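Local coordinates for polyketide synthase PksL (Bacillus subtilis, PDB 5E1V), which probably dehydrates beta-hydroxyacyl intermediates as the dehydratase domain of a split module in the trans-acyltransferase polyketide synthase that makes bacillaene, at residues 123-128 and 232-237; 191-196 and 253-258. All coordinates share one frame; numbering follows the deposited sequence.

Interaction 1: 123-128 and 232-237; sequences LDLSQI and DCMTRI
R236 leaves the strand with CG anti to its backbone N (chi1 178°), runs straight through the next torsion and bends only at chi3 (66°), which brings its guanidinium across the end of L123. In the other pair chi1 (-62°) sets M234 CG beside the backbone N, where it faces L125, and the bend at chi2 only turns SD and CE. At the first pair, L123 CD2 comes within 3.3 Å of R236 NH1, meeting the guanidinium obliquely. This is a close packing contact of a methyl against a charged group whose real partners lie elsewhere: R236 NH2 makes salt bridges to E121 and E254, which fix the end of the arginine while L123 packs beside it. L123 and R236 also both rest on F256 of the adjoining strand. At the second pair, L125 CD2 lies 4.0 Å from M234 CG, and the two chains cross at a slant in a purely apolar contact. The backbones stay well apart, the nearest CA atoms being those of L125 and M234 at 8.7 Å, and no hydrogen bond joins the two segments. L125 starts the short helix 125-130, with D124 at the N-cap; the first turn is closed by the bond from I128 N to D124 O, 3.3 Å. T235 points away from this helix, to the face of strand 232-245 that looks towards helix 190-203. The arrangement thus lays a short helix and the loop residue leading into it on the outer face of a hot-dog sheet, within the double hot-dog fold of polyketide synthase dehydratases.

Interaction 2: 191-196 and 253-258; sequences TLIDGS and LEFFNA
I193 sends CD1 out to the F255 ring, 4.2 Å from CE2, arriving obliquely, with the two side chains crossing at about a right angle. The next residue, D194, points away from the strand; it ends an HPTLID sequence that matches the HPxxxD motif of polyketide synthase dehydratases, and its helix 190-203 is the long helix that a hot-dog sheet wraps around. The axes of 191-196 and 253-256 approach to 10.3 Å, at 135° between their N-to-C directions. One turn on from L192, S196 does most of the touching on the helix side. Its OG, beside the backbone N (chi1 -65°), lies near the plane of the F255 ring at its edge, 3.4 Å from CE2. That hydroxyl donates to L192 O over 2.9 Å, on the opposite face of the carbonyl from the S196 backbone N, and is hydrogen-bonded to T235 OG1 on the neighbouring strand, which satisfies it in the buried interior. With the hydroxyl gone, as in an alanine here, T235 OG1 would probably lose this mate and a gap would open at the ring edge. S196 CB packs 4.0 Å from L253 CD1, while the other methyl, L253 CD2, reaches S196 O at 3.8 Å.

Interactions 1 and 2 use neighbouring antiparallel strands, 232-245 and 248-256, joined here by a probable backbone hydrogen bond from M234 N to F256 O (2.7 Å). They occupy opposite faces of that pair: on the outside M234 meets L125 of the short helix and R236 the loop residue L123 before it, while L253 and F255 meet helix 190-203 within. Their centres are about 10 Å apart. Interaction 1 lies towards the surface, about 19 Å from the chain centre, and mixes methyl packing with an arginine held by acids outside the contact. Interaction 2, about 9 Å from that centre, is wholly buried, and the S196–T235 hydroxyl pair ties its helix to the strand of interaction 1.

Interaction 1: 123-128 and 232-237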
loop_
_atom_site.group_PDB
_atom_site.type_symbol
_atom_site.label_atom_id
_atom_site.label_comp_id
_atom_site.label_asym_id
_atom_site.label_seq_id
_atom_site.Cartn_x
_atom_site.Cartn_y
_atom_site.Cartn_z
ATOM N N LEU A 123 -20.760 -6.286 5.252
ATOM C CA LEU A 123 -20.558 -7.719 5.163
ATOM C C LEU A 123 -20.968 -8.433 6.464
ATOM O O LEU A 123 -20.893 -7.867 7.533
ATOM C CB LEU A 123 -19.082 -8.001 4.901
ATOM C CG LEU A 123 -18.559 -7.521 3.551
ATOM C CD1 LEU A 123 -17.073 -7.818 3.432
ATOM C CD2 LEU A 123 -19.320 -8.197 2.427
ATOM N N ASP A 124 -21.392 -9.681 6.348
ATOM C CA ASP A 124 -21.616 -10.543 7.514
ATOM C C ASP A 124 -20.371 -11.405 7.619
ATOM O O ASP A 124 -20.270 -12.430 6.973
ATOM C CB ASP A 124 -22.875 -11.413 7.309
ATOM N N LEU A 125 -19.388 -10.960 8.388
ATOM C CA LEU A 125 -18.043 -11.580 8.362
ATOM C C LEU A 125 -18.027 -13.094 8.685
ATOM O O LEU A 125 -17.521 -13.929 7.908
ATOM C CB LEU A 125 -17.112 -10.821 9.317
ATOM C CG LEU A 125 -16.883 -9.342 8.981
ATOM C CD1 LEU A 125 -16.167 -8.630 10.110
ATOM C CD2 LEU A 125 -16.123 -9.175 7.670
ATOM N N SER A 126 -18.607 -13.450 9.822
ATOM C CA SER A 126 -18.726 -14.861 10.228
ATOM C C SER A 126 -19.287 -15.734 9.102
ATOM O O SER A 126 -18.714 -16.776 8.740
ATOM C CB SER A 126 -19.586 -14.935 11.481
ATOM O OG SER A 126 -19.130 -13.956 12.404
ATOM N N GLN A 127 -20.382 -15.272 8.516
ATOM C CA GLN A 127 -20.958 -15.924 7.337
ATOM C C GLN A 127 -19.901 -16.281 6.272
ATOM O O GLN A 127 -19.886 -17.402 5.732
ATOM C CB GLN A 127 -22.046 -15.014 6.743
ATOM C CG GLN A 127 -22.156 -14.994 5.221
ATOM C CD GLN A 127 -23.311 -15.822 4.725
ATOM O OE1 GLN A 127 -24.452 -15.580 5.112
ATOM N NE2 GLN A 127 -23.031 -16.806 3.871
ATOM N N ILE A 128 -19.033 -15.305 5.976
ATOM C CA ILE A 128 -18.096 -15.416 4.881
ATOM C C ILE A 128 -17.066 -16.481 5.267
ATOM O O ILE A 128 -16.649 -17.287 4.426
ATOM C CB ILE A 128 -17.445 -14.042 4.538
ATOM C CG1 ILE A 128 -18.530 -12.997 4.230
ATOM C CG2 ILE A 128 -16.546 -14.162 3.325
ATOM C CD1 ILE A 128 -18.058 -11.556 4.176
ATOM N N ASP A 232 -6.033 -3.058 12.138
ATOM C CA ASP A 232 -6.593 -4.288 11.569
ATOM C C ASP A 232 -7.542 -3.906 10.457
ATOM O O ASP A 232 -8.018 -2.769 10.440
ATOM C CB ASP A 232 -7.338 -5.132 12.678
ATOM C CG ASP A 232 -8.514 -4.394 13.299
ATOM O OD1 ASP A 232 -8.328 -3.640 14.263
ATOM O OD2 ASP A 232 -9.629 -4.468 12.749
ATOM N N CYS A 233 -7.825 -4.853 9.539
ATOM C CA CYS A 233 -8.901 -4.656 8.640
ATOM C C CYS A 233 -9.288 -5.981 8.077
ATOM O O CYS A 233 -8.542 -6.998 8.219
ATOM C CB CYS A 233 -8.474 -3.691 7.516
ATOM S SG CYS A 233 -7.066 -4.274 6.558
ATOM N N MET A 234 -10.442 -5.965 7.396
ATOM C CA MET A 234 -10.856 -7.069 6.606
ATOM C C MET A 234 -10.821 -6.640 5.146
ATOM O O MET A 234 -11.558 -5.764 4.740
ATOM C CB MET A 234 -12.261 -7.515 7.035
ATOM C CG MET A 234 -12.340 -7.996 8.498
ATOM S SD MET A 234 -11.822 -9.727 8.559
ATOM C CE MET A 234 -11.875 -10.053 10.323
ATOM N N THR A 235 -9.951 -7.248 4.369
ATOM C CA THR A 235 -9.844 -6.900 2.938
ATOM C C THR A 235 -10.444 -7.940 1.986
ATOM O O THR A 235 -10.004 -9.115 1.926
ATOM C CB THR A 235 -8.402 -6.684 2.493
ATOM O OG1 THR A 235 -7.803 -5.730 3.363
ATOM C CG2 THR A 235 -8.354 -6.242 1.024
ATOM N N ARG A 236 -11.339 -7.473 1.126
ATOM C CA ARG A 236 -11.933 -8.381 0.168
ATOM C C ARG A 236 -11.398 -8.070 -1.187
ATOM O O ARG A 236 -11.260 -6.899 -1.564
ATOM C CB ARG A 236 -13.451 -8.233 0.137
ATOM C CG ARG A 236 -14.073 -9.168 -0.914
ATOM C CD ARG A 236 -15.558 -9.012 -0.988
ATOM N NE ARG A 236 -15.968 -7.709 -1.481
ATOM C CZ ARG A 236 -17.189 -7.224 -1.271
ATOM N NH1 ARG A 236 -18.096 -7.971 -0.644
ATOM N NH2 ARG A 236 -17.533 -6.037 -1.718
ATOM N N ILE A 237 -11.059 -9.123 -1.909
ATOM C CA ILE A 237 -10.651 -9.005 -3.254
ATOM C C ILE A 237 -11.561 -9.952 -4.036
ATOM O O ILE A 237 -11.576 -11.163 -3.755
ATOM C CB ILE A 237 -9.180 -9.409 -3.426
ATOM C CG1 ILE A 237 -8.304 -8.535 -2.493
ATOM C CG2 ILE A 237 -8.779 -9.252 -4.887
ATOM C CD1 ILE A 237 -7.085 -9.189 -1.956
#

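Interaction 2: 191-196 and 253-258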
loop_
_atom_site.group_PDB
_atom_site.type_symbol
_atom_site.label_atom_id
_atom_site.label_comp_id
_atom_site.label_asym_id
_atom_site.label_seq_id
_atom_site.Cartn_x
_atom_site.Cartn_y
_atom_site.Cartn_z
ATOM N N THR A 191 1.753 -1.760 6.622
ATOM C CA THR A 191 1.640 -3.204 6.798
ATOM C C THR A 191 0.282 -3.804 6.482
ATOM O O THR A 191 0.134 -4.879 5.864
ATOM C CB THR A 191 2.049 -3.495 8.281
ATOM O OG1 THR A 191 3.431 -3.072 8.444
ATOM C CG2 THR A 191 2.025 -4.888 8.536
ATOM N N LEU A 192 -0.760 -3.095 6.861
ATOM C CA LEU A 192 -2.104 -3.517 6.489
ATOM C C LEU A 192 -2.287 -3.422 4.989
ATOM O O LEU A 192 -2.827 -4.322 4.392
ATOM C CB LEU A 192 -3.081 -2.660 7.228
ATOM C CG LEU A 192 -3.206 -2.785 8.762
ATOM C CD1 LEU A 192 -4.285 -1.904 9.249
ATOM C CD2 LEU A 192 -3.484 -4.236 9.133
ATOM N N ILE A 193 -1.853 -2.311 4.364
ATOM C CA ILE A 193 -2.090 -2.133 2.939
ATOM C C ILE A 193 -1.156 -3.116 2.171
ATOM O O ILE A 193 -1.617 -3.854 1.323
ATOM C CB ILE A 193 -1.854 -0.703 2.411
ATOM C CG1 ILE A 193 -2.517 0.396 3.292
ATOM C CG2 ILE A 193 -2.388 -0.653 0.963
ATOM C CD1 ILE A 193 -3.958 0.215 3.601
ATOM N N ASP A 194 0.130 -3.168 2.507
ATOM C CA ASP A 194 1.001 -4.101 1.831
ATOM C C ASP A 194 0.502 -5.567 1.977
ATOM O O ASP A 194 0.504 -6.361 1.019
ATOM C CB ASP A 194 2.479 -3.893 2.217
ATOM C CG ASP A 194 3.388 -4.780 1.456
ATOM O OD1 ASP A 194 3.651 -4.501 0.234
ATOM O OD2 ASP A 194 3.772 -5.814 2.064
ATOM N N GLY A 195 0.126 -5.928 3.197
ATOM C CA GLY A 195 -0.403 -7.282 3.481
ATOM C C GLY A 195 -1.608 -7.612 2.603
ATOM O O GLY A 195 -1.805 -8.762 2.191
ATOM N N SER A 196 -2.419 -6.600 2.316
ATOM C CA SER A 196 -3.564 -6.756 1.455
ATOM C C SER A 196 -3.159 -7.051 -0.009
ATOM O O SER A 196 -3.834 -7.896 -0.657
ATOM C CB SER A 196 -4.474 -5.537 1.523
ATOM O OG SER A 196 -5.083 -5.333 2.824
ATOM N N LEU A 253 -8.787 -3.563 -4.204
ATOM C CA LEU A 253 -8.757 -3.923 -2.790
ATOM C C LEU A 253 -9.868 -3.200 -2.040
ATOM O O LEU A 253 -9.948 -1.984 -2.089
ATOM C CB LEU A 253 -7.355 -3.556 -2.150
ATOM C CG LEU A 253 -6.061 -4.157 -2.710
ATOM C CD1 LEU A 253 -4.770 -3.654 -1.984
ATOM C CD2 LEU A 253 -6.121 -5.693 -2.826
ATOM N N GLU A 254 -10.730 -3.933 -1.315
ATOM C CA GLU A 254 -11.851 -3.292 -0.626
ATOM C C GLU A 254 -11.629 -3.444 0.859
ATOM O O GLU A 254 -11.502 -4.547 1.312
ATOM C CB GLU A 254 -13.185 -3.933 -1.058
ATOM C CG GLU A 254 -13.410 -3.792 -2.540
ATOM C CD GLU A 254 -14.688 -4.471 -2.958
ATOM O OE1 GLU A 254 -15.780 -3.852 -2.751
ATOM O OE2 GLU A 254 -14.559 -5.634 -3.415
ATOM N N PHE A 255 -11.568 -2.354 1.600
ATOM C CA PHE A 255 -11.290 -2.410 3.008
ATOM C C PHE A 255 -12.519 -2.278 3.897
ATOM O O PHE A 255 -13.286 -1.349 3.789
ATOM C CB PHE A 255 -10.199 -1.439 3.393
ATOM C CG PHE A 255 -8.956 -1.592 2.569
ATOM C CD1 PHE A 255 -8.827 -0.891 1.352
ATOM C CD2 PHE A 255 -7.914 -2.355 2.992
ATOM C CE1 PHE A 255 -7.678 -0.991 0.595
ATOM C CE2 PHE A 255 -6.787 -2.485 2.206
ATOM C CZ PHE A 255 -6.651 -1.789 1.039
ATOM N N PHE A 256 -12.630 -3.213 4.845
ATOM C CA PHE A 256 -13.687 -3.200 5.842
ATOM C C PHE A 256 -13.198 -3.205 7.292
ATOM O O PHE A 256 -12.215 -3.891 7.623
ATOM C CB PHE A 256 -14.545 -4.467 5.634
ATOM C CG PHE A 256 -15.217 -4.529 4.312
ATOM C CD1 PHE A 256 -14.568 -5.039 3.222
ATOM C CD2 PHE A 256 -16.512 -4.098 4.163
ATOM C CE1 PHE A 256 -15.161 -5.081 2.000
ATOM C CE2 PHE A 256 -17.136 -4.161 2.946
ATOM C CZ PHE A 256 -16.454 -4.662 1.856
ATOM N N ASN A 257 -13.910 -2.488 8.170
ATOM C CA ASN A 257 -13.579 -2.529 9.599
ATOM C C ASN A 257 -14.023 -3.862 10.256
ATOM O O ASN A 257 -14.673 -4.705 9.640
ATOM C CB ASN A 257 -14.006 -1.249 10.359
ATOM C CG ASN A 257 -15.521 -1.052 10.420
ATOM O OD1 ASN A 257 -16.278 -2.003 10.185
ATOM N ND2 ASN A 257 -15.962 0.203 10.622
ATOM N N ALA A 258 -13.636 -4.063 11.499
ATOM C CA ALA A 258 -13.891 -5.339 12.168
ATOM C C ALA A 258 -15.409 -5.576 12.324
ATOM O O ALA A 258 -15.869 -6.722 12.383
ATOM C CB ALA A 258 -13.180 -5.345 13.526
#